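Local coordinates for protein eukaryotic translation initiation factor 2D (Homo sapiens, PDB 5W2F) that delivers tRNA to the P-site of the 40S ribosomal subunit during translation initiation without requiring GTP, at residues A[142-156]-A[167-181]. Numbering follows the deposited sequence. Where two conformers were deposited one is given.
With FMT (formic acid), chain C; FMT (formic acid), chain D.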
# COMPACT_ATOMS: atom_id res chain seq x y z
N VAL A 142 1.28 2.78 -20.97
CA VAL A 142 1.33 1.32 -21.06
C VAL A 142 0.60 0.82 -22.31
O VAL A 142 1.11 -0.05 -23.03
CB VAL A 142 0.78 0.66 -19.79
CG1 VAL A 142 0.65 -0.84 -19.97
CG2 VAL A 142 1.68 0.98 -18.59
N ALA A 143 -0.57 1.40 -22.59
CA ALA A 143 -1.32 1.03 -23.79
C ALA A 143 -0.55 1.27 -25.08
O ALA A 143 -0.58 0.43 -25.98
CB ALA A 143 -2.67 1.72 -23.82
N ALA A 144 0.18 2.38 -25.14
CA ALA A 144 0.98 2.71 -26.32
C ALA A 144 2.18 1.76 -26.48
O ALA A 144 2.44 1.25 -27.57
CB ALA A 144 1.44 4.17 -26.30
N ILE A 145 2.87 1.49 -25.38
CA ILE A 145 3.98 0.56 -25.39
C ILE A 145 3.52 -0.84 -25.85
O ILE A 145 4.15 -1.48 -26.70
CB ILE A 145 4.64 0.47 -24.00
CG1 ILE A 145 5.36 1.78 -23.64
CG2 ILE A 145 5.59 -0.72 -23.93
CD1 ILE A 145 5.68 1.90 -22.17
N LEU A 146 2.42 -1.31 -25.27
CA LEU A 146 1.91 -2.63 -25.60
C LEU A 146 1.35 -2.72 -27.02
O LEU A 146 1.46 -3.77 -27.65
CB LEU A 146 0.86 -3.09 -24.60
CG LEU A 146 1.41 -3.37 -23.20
CD1 LEU A 146 0.26 -3.69 -22.27
CD2 LEU A 146 2.38 -4.55 -23.23
N GLN A 147 0.75 -1.65 -27.54
CA GLN A 147 0.25 -1.69 -28.91
C GLN A 147 1.41 -2.00 -29.89
O GLN A 147 1.24 -2.81 -30.82
CB GLN A 147 -0.48 -0.38 -29.27
CG GLN A 147 -1.22 -0.39 -30.61
CD GLN A 147 -2.31 0.68 -30.70
OE1 GLN A 147 -3.40 0.57 -30.12
NE2 GLN A 147 -2.02 1.71 -31.44
N GLN A 148 2.57 -1.40 -29.65
CA GLN A 148 3.78 -1.69 -30.43
C GLN A 148 4.36 -3.07 -30.14
O GLN A 148 4.62 -3.82 -31.07
CB GLN A 148 4.85 -0.62 -30.16
CG GLN A 148 6.13 -0.75 -30.99
CD GLN A 148 5.91 -0.49 -32.47
OE1 GLN A 148 6.21 -1.34 -33.32
NE2 GLN A 148 5.37 0.68 -32.79
N ARG A 149 4.53 -3.41 -28.86
CA ARG A 149 5.16 -4.67 -28.44
C ARG A 149 4.33 -5.87 -28.90
O ARG A 149 4.88 -6.86 -29.39
CB ARG A 149 5.34 -4.73 -26.92
CG ARG A 149 6.18 -5.90 -26.38
CD ARG A 149 7.66 -5.68 -26.65
NE ARG A 149 8.51 -6.68 -25.99
CZ ARG A 149 9.84 -6.59 -25.86
NH1 ARG A 149 10.50 -7.55 -25.24
NH2 ARG A 149 10.52 -5.54 -26.36
N CYS A 150 3.01 -5.77 -28.73
CA CYS A 150 2.10 -6.86 -29.03
C CYS A 150 1.65 -6.92 -30.49
O CYS A 150 1.12 -7.95 -30.91
CB CYS A 150 0.86 -6.77 -28.16
SG CYS A 150 1.18 -6.74 -26.38
N GLN A 151 1.81 -5.83 -31.23
CA GLN A 151 1.24 -5.69 -32.58
C GLN A 151 -0.26 -5.98 -32.56
O GLN A 151 -0.78 -6.78 -33.35
CB GLN A 151 2.00 -6.56 -33.60
CG GLN A 151 3.47 -6.17 -33.75
CD GLN A 151 3.67 -4.76 -34.30
OE1 GLN A 151 2.92 -4.31 -35.16
NE2 GLN A 151 4.70 -4.07 -33.81
N ALA A 152 -0.93 -5.34 -31.61
CA ALA A 152 -2.34 -5.55 -31.37
C ALA A 152 -2.93 -4.28 -30.79
O ALA A 152 -2.27 -3.55 -30.04
CB ALA A 152 -2.54 -6.70 -30.40
N SER A 153 -4.19 -4.03 -31.13
CA SER A 153 -4.90 -2.85 -30.69
C SER A 153 -5.03 -2.81 -29.16
O SER A 153 -5.36 -3.80 -28.52
CB SER A 153 -6.29 -2.84 -31.28
OG SER A 153 -6.95 -1.65 -30.93
N THR A 154 -4.79 -1.63 -28.60
CA THR A 154 -5.02 -1.38 -27.20
C THR A 154 -5.98 -0.25 -27.02
O THR A 154 -6.06 0.69 -27.85
CB THR A 154 -3.72 -1.02 -26.46
OG1 THR A 154 -3.19 0.21 -26.96
CG2 THR A 154 -2.69 -2.13 -26.59
N THR A 155 -6.67 -0.29 -25.90
CA THR A 155 -7.58 0.77 -25.47
C THR A 155 -7.46 0.97 -23.97
O THR A 155 -7.04 0.06 -23.25
CB THR A 155 -9.06 0.42 -25.78
OG1 THR A 155 -9.43 -0.79 -25.11
CG2 THR A 155 -9.28 0.25 -27.25
N VAL A 156 -7.85 2.15 -23.50
CA VAL A 156 -7.94 2.45 -22.08
C VAL A 156 -9.39 2.81 -21.77
O VAL A 156 -9.99 3.65 -22.45
CB VAL A 156 -7.03 3.62 -21.71
CG1 VAL A 156 -7.21 4.00 -20.25
CG2 VAL A 156 -5.59 3.29 -22.06
N GLN A 167 -8.28 0.81 -16.79
CA GLN A 167 -7.65 -0.45 -17.19
C GLN A 167 -7.23 -0.37 -18.65
O GLN A 167 -7.77 0.42 -19.44
CB GLN A 167 -8.59 -1.63 -16.98
CG GLN A 167 -9.87 -1.57 -17.79
CD GLN A 167 -10.78 -2.71 -17.45
OE1 GLN A 167 -10.70 -3.28 -16.36
NE2 GLN A 167 -11.67 -3.02 -18.33
N VAL A 168 -6.23 -1.17 -19.00
CA VAL A 168 -5.80 -1.33 -20.37
C VAL A 168 -6.35 -2.64 -20.90
O VAL A 168 -6.25 -3.67 -20.25
CB VAL A 168 -4.27 -1.33 -20.46
CG1 VAL A 168 -3.78 -1.59 -21.88
CG2 VAL A 168 -3.70 -0.03 -19.91
N GLN A 169 -6.92 -2.59 -22.10
CA GLN A 169 -7.31 -3.78 -22.83
C GLN A 169 -6.44 -3.92 -24.05
O GLN A 169 -6.24 -2.93 -24.79
CB GLN A 169 -8.77 -3.69 -23.19
CG GLN A 169 -9.67 -3.80 -21.98
CD GLN A 169 -11.13 -3.95 -22.37
OE1 GLN A 169 -11.57 -3.41 -23.39
NE2 GLN A 169 -11.89 -4.69 -21.55
N ILE A 170 -5.97 -5.13 -24.30
CA ILE A 170 -5.20 -5.41 -25.50
C ILE A 170 -5.88 -6.57 -26.24
O ILE A 170 -6.23 -7.57 -25.62
CB ILE A 170 -3.74 -5.80 -25.21
CG1 ILE A 170 -3.10 -4.88 -24.15
CG2 ILE A 170 -2.94 -5.82 -26.51
CD1 ILE A 170 -3.18 -5.45 -22.73
N GLN A 171 -6.08 -6.42 -27.55
CA GLN A 171 -6.65 -7.53 -28.32
C GLN A 171 -5.70 -8.74 -28.26
O GLN A 171 -4.48 -8.60 -28.32
CB GLN A 171 -6.87 -7.09 -29.77
CG GLN A 171 -7.99 -6.09 -29.94
CD GLN A 171 -9.35 -6.62 -29.50
OE1 GLN A 171 -10.10 -5.93 -28.80
NE2 GLN A 171 -9.68 -7.83 -29.92
N GLY A 172 -6.29 -9.91 -28.11
CA GLY A 172 -5.55 -11.15 -28.11
C GLY A 172 -5.01 -11.54 -26.74
O GLY A 172 -5.35 -10.93 -25.73
N ASN A 173 -4.17 -12.57 -26.75
CA ASN A 173 -3.59 -13.15 -25.54
C ASN A 173 -2.18 -12.62 -25.39
O ASN A 173 -1.25 -13.07 -26.07
CB ASN A 173 -3.62 -14.66 -25.65
CG ASN A 173 -3.12 -15.35 -24.40
OD1 ASN A 173 -2.40 -14.74 -23.59
ND2 ASN A 173 -3.47 -16.63 -24.24
N GLN A 174 -2.03 -11.64 -24.49
CA GLN A 174 -0.80 -10.86 -24.41
C GLN A 174 -0.14 -10.94 -23.05
O GLN A 174 0.73 -10.11 -22.74
CB GLN A 174 -1.08 -9.40 -24.78
CG GLN A 174 -1.86 -9.23 -26.08
CD GLN A 174 -1.15 -9.77 -27.32
OE1 GLN A 174 0.04 -10.10 -27.30
NE2 GLN A 174 -1.89 -9.83 -28.42
N VAL A 175 -0.54 -11.92 -22.24
CA VAL A 175 -0.08 -11.99 -20.85
C VAL A 175 1.45 -12.01 -20.75
O VAL A 175 2.04 -11.33 -19.90
CB VAL A 175 -0.69 -13.19 -20.12
CG1 VAL A 175 -0.23 -13.25 -18.67
CG2 VAL A 175 -2.21 -13.19 -20.21
N HIS A 176 2.09 -12.77 -21.63
CA HIS A 176 3.55 -12.85 -21.65
C HIS A 176 4.24 -11.51 -21.88
O HIS A 176 5.29 -11.24 -21.31
CB HIS A 176 4.03 -13.91 -22.64
CG HIS A 176 3.56 -13.69 -24.04
ND1 HIS A 176 2.23 -13.82 -24.41
CD2 HIS A 176 4.23 -13.36 -25.18
CE1 HIS A 176 2.11 -13.57 -25.70
NE2 HIS A 176 3.32 -13.32 -26.20
N HIS A 177 3.62 -10.65 -22.67
CA HIS A 177 4.16 -9.32 -22.88
C HIS A 177 4.04 -8.44 -21.63
O HIS A 177 4.90 -7.59 -21.39
CB HIS A 177 3.49 -8.64 -24.07
CG HIS A 177 3.79 -9.31 -25.37
ND1 HIS A 177 5.07 -9.46 -25.87
CD2 HIS A 177 2.96 -9.86 -26.29
CE1 HIS A 177 5.01 -10.08 -27.04
NE2 HIS A 177 3.74 -10.32 -27.33
N LEU A 178 2.97 -8.63 -20.86
CA LEU A 178 2.88 -7.94 -19.56
C LEU A 178 3.94 -8.44 -18.59
O LEU A 178 4.43 -7.67 -17.78
CB LEU A 178 1.50 -8.09 -18.92
CG LEU A 178 0.43 -7.11 -19.35
CD1 LEU A 178 0.83 -5.68 -18.97
CD2 LEU A 178 0.13 -7.21 -20.84
N GLY A 179 4.26 -9.73 -18.64
CA GLY A 179 5.37 -10.22 -17.83
C GLY A 179 6.65 -9.48 -18.14
O GLY A 179 7.34 -9.00 -17.24
N TRP A 180 6.96 -9.33 -19.43
CA TRP A 180 8.13 -8.56 -19.82
C TRP A 180 8.05 -7.13 -19.28
O TRP A 180 8.98 -6.63 -18.64
CB TRP A 180 8.27 -8.55 -21.34
CG TRP A 180 9.16 -7.45 -21.83
CD1 TRP A 180 10.51 -7.42 -21.78
CD2 TRP A 180 8.74 -6.18 -22.38
NE1 TRP A 180 10.98 -6.23 -22.27
CE2 TRP A 180 9.91 -5.46 -22.66
CE3 TRP A 180 7.50 -5.62 -22.68
CZ2 TRP A 180 9.88 -4.18 -23.22
CZ3 TRP A 180 7.47 -4.33 -23.21
CH2 TRP A 180 8.65 -3.63 -23.48
N LEU A 181 6.95 -6.46 -19.56
CA LEU A 181 6.84 -5.05 -19.25
C LEU A 181 6.95 -4.81 -17.75
O LEU A 181 7.70 -3.95 -17.29
CB LEU A 181 5.52 -4.48 -19.79
CG LEU A 181 5.32 -2.96 -19.58
CD1 LEU A 181 6.43 -2.17 -20.26
CD2 LEU A 181 3.96 -2.47 -20.07
C FMT C . 8.03 -10.08 -24.45
O1 FMT C . 9.25 -10.03 -24.35
O2 FMT C . 7.40 -8.97 -24.83
C FMT D . -5.36 -18.24 -27.55
O1 FMT D . -4.77 -17.68 -26.66
O2 FMT D . -6.44 -18.93 -27.20
O HOH W 1 -0.98 -10.72 -31.03
O HOH W 2 -8.54 -3.29 -27.44
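R149 lays its guanidinium flat on the indole of W180: the planes differ by only 8°, and CZ stands 3.6 Å from the centroid of the six-membered ring, which makes this a cation-pi stack as well. With CG anti to the backbone N (chi1 -171°) and a bend at chi2, the arginine chain runs over the same indole face, where CD adds a CH-pi contact. A formic acid molecule, probably from the crystallisation liquor, lies at the guanidinium edge. R149 NE and H177 ND1 both donate to its O2, the latter at 2.6 Å, while R149 NH1 donates to O1; the imidazole stands nearly perpendicular to the guanidinium. C150 makes an oblique sulfur-aromatic contact with the same imidazole, its SG 3.6 Å from H177 CD2.

Apolar packing continues inward. L146 CD1 meets both L178 CD2, at 3.8 Å, and I170 CD1, while V142 CG1 touches L181 CD2 at 3.7 Å.

Antiparallel backbone pairing joins the two strands. T155 and Q169 form a hydrogen-bonded pair, each N donating to the other's O, and Q171 N reaches S153 O at 2.9 Å with an N-H...O angle of 169°. Strand 154-158 is thereby held at the margin of the sheet, beside strand 166-171. T154 ties this strand back to helix 139-150: its OG1 donates to A143 O from above the carbonyl plane, on the face opposite Q147 N, and its N donates to Q147 OE1. Q174 NE2 closes the turn after strand 166-171 on Q171 O.

Both segments belong to the SUI1 domain, in the C-terminal part of the factor, in which two helices pack on one face of the sheet. The chemistry implies an apolar core joined to a polar rim, where R149, H177 and W180 hold a formic acid in the crystal; whether this site has a natural ligand is not established.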